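Local coordinates for protein kappa-carrageenase (Zobellia galactanivorans, PDB 5OCR) that probably hydrolyses the red-algal polysaccharide kappa-carrageenan, this chain comprising the beta-jellyroll glycoside hydrolase family 16 module of a longer protein, at residues 235-240 against 278-283; 25-30 against 95-100. All coordinates share one frame; numbering follows the deposited sequence.

Interaction 1. Residues 235-240 against 278-283; sequences VTLSLG and DYVRVW. With MG (magnesium ion), chain F.
Val-280 and Val-282 of one strand meet Val-235 and Leu-237 of another across the core of the beta-jellyroll, the two strands running nearly antiparallel (164°) with their axes 9.5 Å apart. That spacing is bridged by side chains alone. At the head of segment 278-283, Asp-278 makes no contact with 235-240 but chelates a magnesium ion through its backbone O (2.4 Å) and OD1 (2.5 Å); water 1, Glu-30 and Gly-66 add further ligands. Tyr-279 starts off away from 235-240, and the guanidinium of Arg-281 lies flat over its ring, Arg-281 CZ lying 3.5 Å above the centre of the Tyr-279 ring. Val-280 faces inward. Its CB is 3.9 Å from Leu-237 CD1, while CG2, anti to the backbone N with CG1 at chi1 56°, lies 4.1 Å from Val-235 CG1. Two residues on, Val-282 CG2 meets Val-235 CG2 at 4.1 Å, so Val-235 gives one methyl to each of the two valines. In the jellyroll, strand 233-241 lies between strands 86-97 and 115-122, whereas strand 273-285 pairs with 67-74 and 100-107; the valines and leucine therefore join the two layers, with Phe-102 packed against Val-282.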
loop_
_atom_site.group_PDB
_atom_site.type_symbol
_atom_site.label_atom_id
_atom_site.label_comp_id
_atom_site.label_asym_id
_atom_site.label_seq_id
_atom_site.Cartn_x
_atom_site.Cartn_y
_atom_site.Cartn_z
ATOM N N VAL A 235 5.071 1.343 -8.484
ATOM C CA VAL A 235 5.221 0.252 -7.441
ATOM C C VAL A 235 5.501 0.926 -6.100
ATOM O O VAL A 235 6.436 1.712 -5.997
ATOM C CB VAL A 235 6.363 -0.755 -7.774
ATOM C CG1 VAL A 235 6.540 -1.806 -6.610
ATOM C CG2 VAL A 235 6.041 -1.401 -9.116
ATOM N N THR A 236 4.670 0.652 -5.068
ATOM C CA THR A 236 4.653 1.556 -3.852
ATOM C C THR A 236 4.746 0.766 -2.577
ATOM O O THR A 236 3.987 -0.173 -2.432
ATOM C CB THR A 236 3.427 2.456 -3.861
ATOM O OG1 THR A 236 3.352 3.082 -5.194
ATOM C CG2 THR A 236 3.609 3.599 -2.771
ATOM N N LEU A 237 5.655 1.147 -1.677
ATOM C CA LEU A 237 5.608 0.625 -0.278
ATOM C C LEU A 237 5.451 1.846 0.623
ATOM O O LEU A 237 6.265 2.814 0.528
ATOM C CB LEU A 237 6.946 -0.040 0.015
ATOM C CG LEU A 237 7.313 -1.304 -0.767
ATOM C CD1 LEU A 237 8.853 -1.446 -0.893
ATOM C CD2 LEU A 237 6.671 -2.485 -0.075
ATOM N N SER A 238 4.440 1.843 1.480
ATOM C CA SER A 238 4.282 3.041 2.324
ATOM C C SER A 238 3.626 2.658 3.654
ATOM O O SER A 238 2.947 1.624 3.768
ATOM C CB SER A 238 3.474 4.045 1.563
ATOM O OG SER A 238 2.151 3.547 1.300
ATOM N N LEU A 239 3.773 3.562 4.629
ATOM C CA LEU A 239 3.171 3.366 5.960
ATOM C C LEU A 239 2.049 4.431 6.123
ATOM O O LEU A 239 2.333 5.638 6.213
ATOM C CB LEU A 239 4.257 3.429 7.087
ATOM C CG LEU A 239 3.702 3.182 8.478
ATOM C CD1 LEU A 239 3.097 1.763 8.648
ATOM C CD2 LEU A 239 4.885 3.367 9.458
ATOM N N GLY A 240 0.800 3.978 6.085
ATOM C CA GLY A 240 -0.344 4.870 6.141
ATOM C C GLY A 240 -0.792 5.134 7.553
ATOM O O GLY A 240 -0.406 4.381 8.477
ATOM N N ASP A 278 12.380 -6.127 3.647
ATOM C CA ASP A 278 13.623 -6.781 3.303
ATOM C C ASP A 278 13.870 -6.680 1.825
ATOM O O ASP A 278 15.022 -6.485 1.417
ATOM C CB ASP A 278 13.527 -8.260 3.794
ATOM C CG ASP A 278 14.887 -9.042 3.706
ATOM O OD1 ASP A 278 15.942 -8.435 3.580
ATOM O OD2 ASP A 278 14.824 -10.270 3.658
ATOM N N TYR A 279 12.874 -6.797 0.982
ATOM C CA TYR A 279 13.113 -6.580 -0.478
ATOM C C TYR A 279 11.789 -6.242 -1.147
ATOM O O TYR A 279 10.700 -6.496 -0.586
ATOM C CB TYR A 279 13.749 -7.833 -1.135
ATOM C CG TYR A 279 12.856 -9.067 -1.205
ATOM C CD1 TYR A 279 11.697 -9.133 -2.021
ATOM C CD2 TYR A 279 13.194 -10.176 -0.449
ATOM C CE1 TYR A 279 10.923 -10.294 -2.070
ATOM C CE2 TYR A 279 12.410 -11.323 -0.460
ATOM C CZ TYR A 279 11.277 -11.383 -1.290
ATOM O OH TYR A 279 10.511 -12.524 -1.360
ATOM N N VAL A 280 11.928 -5.679 -2.349
ATOM C CA VAL A 280 10.826 -5.573 -3.286
ATOM C C VAL A 280 11.346 -6.064 -4.585
ATOM O O VAL A 280 12.498 -5.729 -5.009
ATOM C CB VAL A 280 10.221 -4.174 -3.359
ATOM C CG1 VAL A 280 11.312 -3.101 -3.709
ATOM C CG2 VAL A 280 9.055 -4.168 -4.386
ATOM N N ARG A 281 10.541 -6.871 -5.255
ATOM C CA ARG A 281 10.971 -7.465 -6.540
ATOM C C ARG A 281 9.809 -7.398 -7.541
ATOM O O ARG A 281 8.653 -7.676 -7.214
ATOM C CB ARG A 281 11.424 -8.912 -6.381
ATOM C CG ARG A 281 12.650 -9.068 -5.490
ATOM C CD ARG A 281 12.869 -10.563 -5.197
ATOM N NE ARG A 281 14.022 -10.668 -4.284
ATOM C CZ ARG A 281 14.304 -11.716 -3.484
ATOM N NH1 ARG A 281 13.579 -12.858 -3.504
ATOM N NH2 ARG A 281 15.370 -11.660 -2.694
ATOM N N VAL A 282 10.128 -7.013 -8.773
ATOM C CA VAL A 282 9.124 -6.929 -9.836
ATOM C C VAL A 282 9.660 -7.771 -11.016
ATOM O O VAL A 282 10.886 -7.698 -11.329
ATOM C CB VAL A 282 8.918 -5.497 -10.271
ATOM C CG1 VAL A 282 7.870 -5.427 -11.401
ATOM C CG2 VAL A 282 8.417 -4.699 -9.097
ATOM N N TRP A 283 8.780 -8.530 -11.637
ATOM C CA TRP A 283 9.138 -9.287 -12.839
ATOM C C TRP A 283 8.136 -9.006 -13.921
ATOM O O TRP A 283 6.982 -8.654 -13.643
ATOM C CB TRP A 283 9.118 -10.808 -12.631
ATOM C CG TRP A 283 10.076 -11.378 -11.609
ATOM C CD1 TRP A 283 11.292 -12.026 -11.851
ATOM C CD2 TRP A 283 9.892 -11.373 -10.173
ATOM N NE1 TRP A 283 11.866 -12.458 -10.662
ATOM C CE2 TRP A 283 11.060 -12.071 -9.601
ATOM C CE3 TRP A 283 8.847 -10.915 -9.300
ATOM C CZ2 TRP A 283 11.177 -12.320 -8.228
ATOM C CZ3 TRP A 283 9.001 -11.146 -7.954
ATOM C CH2 TRP A 283 10.101 -11.834 -7.425
HETATM MG MG MG F . 17.270 -6.963 2.057
HETATM O O HOH W 1 19.467 -7.945 2.100
#

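Interaction 2. Residues 25-30 against 95-100; sequences WSASDE and QKFTYG. With MG (magnesium ion), chain F.
Ala-27 and Ser-26 meet the far end of the Phe-97 ring, which they approach obliquely. The methyl CB of Ala-27 is 3.4 Å from Phe-97 CE2, a close apolar contact, and Ser-26 OG lies 3.7 Å from Phe-97 CZ. The same hydroxyl is 3.6 Å from Gln-95 CG, so its contacts with both side chains are with carbon. A chi1 of 52° tucks OG over the backbone of Ser-26, between N and C, and turns it to the ring. Polar linkage between the segments comes instead from water 2, which donates to Ser-26 O (2.5 Å) and accepts from Gln-95 N (3.0 Å). Further out, the Gln-95 chain bends at chi2 (62°) and its NE2 donates to Lys-96 O at 3.0 Å, in the carbonyl plane on a lone pair, folding the amide back onto the carbonyl of the following residue. On the other side, Ser-28 N bonds to Trp-25 O and closes a turn that presents Ser-26 and Ala-27; Lys-40 reaches the carbonyls of Trp-25 and Ser-28. Beyond the turn, Glu-30 O binds magnesium. The contact thus joins the loop after strand 21-23 to the end of strand 86-97, where Phe-97 also packs on Val-235 of strand 233-241 and Val-282 of strand 273-285.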
loop_
_atom_site.group_PDB
_atom_site.type_symbol
_atom_site.label_atom_id
_atom_site.label_comp_id
_atom_site.label_asym_id
_atom_site.label_seq_id
_atom_site.Cartn_x
_atom_site.Cartn_y
_atom_site.Cartn_z
ATOM N N TRP A 25 14.983 -4.565 -12.600
ATOM C CA TRP A 25 15.695 -3.784 -11.622
ATOM C C TRP A 25 15.181 -2.372 -11.402
ATOM O O TRP A 25 15.333 -1.867 -10.317
ATOM C CB TRP A 25 17.198 -3.841 -11.910
ATOM C CG TRP A 25 17.675 -5.200 -11.502
ATOM C CD1 TRP A 25 18.037 -6.306 -12.346
ATOM C CD2 TRP A 25 17.781 -5.698 -10.124
ATOM N NE1 TRP A 25 18.376 -7.383 -11.585
ATOM C CE2 TRP A 25 18.218 -7.100 -10.225
ATOM C CE3 TRP A 25 17.560 -5.127 -8.834
ATOM C CZ2 TRP A 25 18.460 -7.869 -9.092
ATOM C CZ3 TRP A 25 17.754 -5.952 -7.688
ATOM C CH2 TRP A 25 18.207 -7.272 -7.816
ATOM N N SER A 26 14.423 -1.792 -12.363
ATOM C CA SER A 26 13.859 -0.453 -12.122
ATOM C C SER A 26 12.833 -0.353 -11.026
ATOM O O SER A 26 12.483 0.758 -10.610
ATOM C CB SER A 26 13.253 0.116 -13.405
ATOM O OG SER A 26 12.378 -0.884 -13.889
ATOM N N ALA A 27 12.326 -1.490 -10.504
ATOM C CA ALA A 27 11.526 -1.343 -9.291
ATOM C C ALA A 27 11.818 -2.513 -8.374
ATOM O O ALA A 27 10.954 -2.962 -7.596
ATOM C CB ALA A 27 9.986 -1.318 -9.589
ATOM N N SER A 28 13.041 -3.056 -8.470
ATOM C CA SER A 28 13.441 -4.103 -7.527
ATOM C C SER A 28 14.594 -3.617 -6.695
ATOM O O SER A 28 15.492 -2.910 -7.211
ATOM C CB SER A 28 13.873 -5.382 -8.256
ATOM O OG SER A 28 12.868 -5.860 -9.129
ATOM N N ASP A 29 14.603 -4.002 -5.416
ATOM C CA ASP A 29 15.655 -3.488 -4.544
ATOM C C ASP A 29 15.765 -4.474 -3.380
ATOM O O ASP A 29 14.735 -4.774 -2.712
ATOM C CB ASP A 29 15.267 -2.073 -4.066
ATOM C CG ASP A 29 16.492 -1.232 -3.594
ATOM O OD1 ASP A 29 17.451 -1.819 -2.975
ATOM O OD2 ASP A 29 16.417 0.012 -3.805
ATOM N N GLU A 30 16.980 -4.962 -3.118
ATOM C CA GLU A 30 17.231 -5.847 -1.906
ATOM C C GLU A 30 17.646 -5.014 -0.699
ATOM O O GLU A 30 17.853 -5.567 0.400
ATOM C CB GLU A 30 18.359 -6.826 -2.196
ATOM C CG GLU A 30 18.101 -7.702 -3.409
ATOM C CD GLU A 30 16.928 -8.661 -3.257
ATOM O OE1 GLU A 30 16.842 -9.311 -2.165
ATOM O OE2 GLU A 30 16.137 -8.882 -4.263
ATOM N N GLN A 95 9.533 4.183 -12.211
ATOM C CA GLN A 95 9.113 3.343 -13.349
ATOM C C GLN A 95 7.646 2.839 -13.146
ATOM O O GLN A 95 7.304 2.426 -12.018
ATOM C CB GLN A 95 10.047 2.142 -13.531
ATOM C CG GLN A 95 9.680 1.276 -14.708
ATOM C CD GLN A 95 9.742 1.964 -16.007
ATOM O OE1 GLN A 95 10.709 2.707 -16.294
ATOM N NE2 GLN A 95 8.718 1.753 -16.835
ATOM N N LYS A 96 6.855 2.852 -14.207
ATOM C CA LYS A 96 5.441 2.303 -14.145
ATOM C C LYS A 96 5.399 0.957 -14.807
ATOM O O LYS A 96 6.200 0.647 -15.738
ATOM C CB LYS A 96 4.498 3.251 -14.923
ATOM C CG LYS A 96 4.316 4.584 -14.177
ATOM C CD LYS A 96 3.524 5.541 -15.087
ATOM C CE LYS A 96 3.503 6.978 -14.499
ATOM N NZ LYS A 96 2.504 7.103 -13.393
ATOM N N PHE A 97 4.436 0.124 -14.388
ATOM C CA PHE A 97 4.266 -1.182 -14.995
ATOM C C PHE A 97 2.762 -1.440 -15.081
ATOM O O PHE A 97 2.001 -0.864 -14.394
ATOM C CB PHE A 97 4.781 -2.294 -14.013
ATOM C CG PHE A 97 6.237 -2.177 -13.700
ATOM C CD1 PHE A 97 7.170 -2.899 -14.436
ATOM C CD2 PHE A 97 6.668 -1.286 -12.685
ATOM C CE1 PHE A 97 8.538 -2.740 -14.138
ATOM C CE2 PHE A 97 8.005 -1.130 -12.393
ATOM C CZ PHE A 97 8.938 -1.860 -13.124
ATOM N N THR A 98 2.362 -2.394 -15.884
ATOM C CA THR A 98 0.903 -2.717 -15.898
ATOM C C THR A 98 0.806 -4.178 -15.481
ATOM O O THR A 98 0.419 -4.478 -14.328
ATOM C CB THR A 98 0.257 -2.448 -17.275
ATOM O OG1 THR A 98 0.496 -1.095 -17.714
ATOM C CG2 THR A 98 -1.334 -2.668 -17.154
ATOM N N TYR A 99 1.311 -5.047 -16.316
ATOM C CA TYR A 99 1.153 -6.457 -16.012
ATOM C C TYR A 99 2.501 -7.000 -15.516
ATOM O O TYR A 99 3.505 -6.474 -15.859
ATOM C CB TYR A 99 0.760 -7.217 -17.229
ATOM C CG TYR A 99 -0.504 -6.730 -17.835
ATOM C CD1 TYR A 99 -1.650 -6.488 -17.074
ATOM C CD2 TYR A 99 -0.582 -6.631 -19.213
ATOM C CE1 TYR A 99 -2.800 -5.985 -17.681
ATOM C CE2 TYR A 99 -1.728 -6.174 -19.833
ATOM C CZ TYR A 99 -2.833 -5.860 -19.051
ATOM O OH TYR A 99 -3.972 -5.385 -19.696
ATOM N N GLY A 100 2.519 -8.047 -14.716
ATOM C CA GLY A 100 3.776 -8.570 -14.218
ATOM C C GLY A 100 3.532 -9.263 -12.890
ATOM O O GLY A 100 2.364 -9.549 -12.537
HETATM MG MG MG F . 17.270 -6.963 2.057
HETATM O O HOH W 2 12.105 3.237 -10.875
HETATM O O HOH W 1 19.467 -7.945 2.100
#

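Interaction 1 is wholly buried and purely aliphatic, spanning the two layers of the jellyroll; interaction 2 lies nearer the surface, at the layers' margin, and mixes apolar packing with a water bridge. Their centres are 9 Å apart and they meet directly. Asp-29 N probably donates to Val-280 O at 2.8 Å, Arg-281 NE forms a salt bridge with Glu-30 OE2, and Val-282 CG2 packs on Ala-27 O. Segment 25-30 therefore runs beside strand 273-285, while 95-100 begins on strand 86-97, the neighbour of 233-241. Both interactions also share one magnesium ion and water 1, linking the N-terminal loop to the corner at 278.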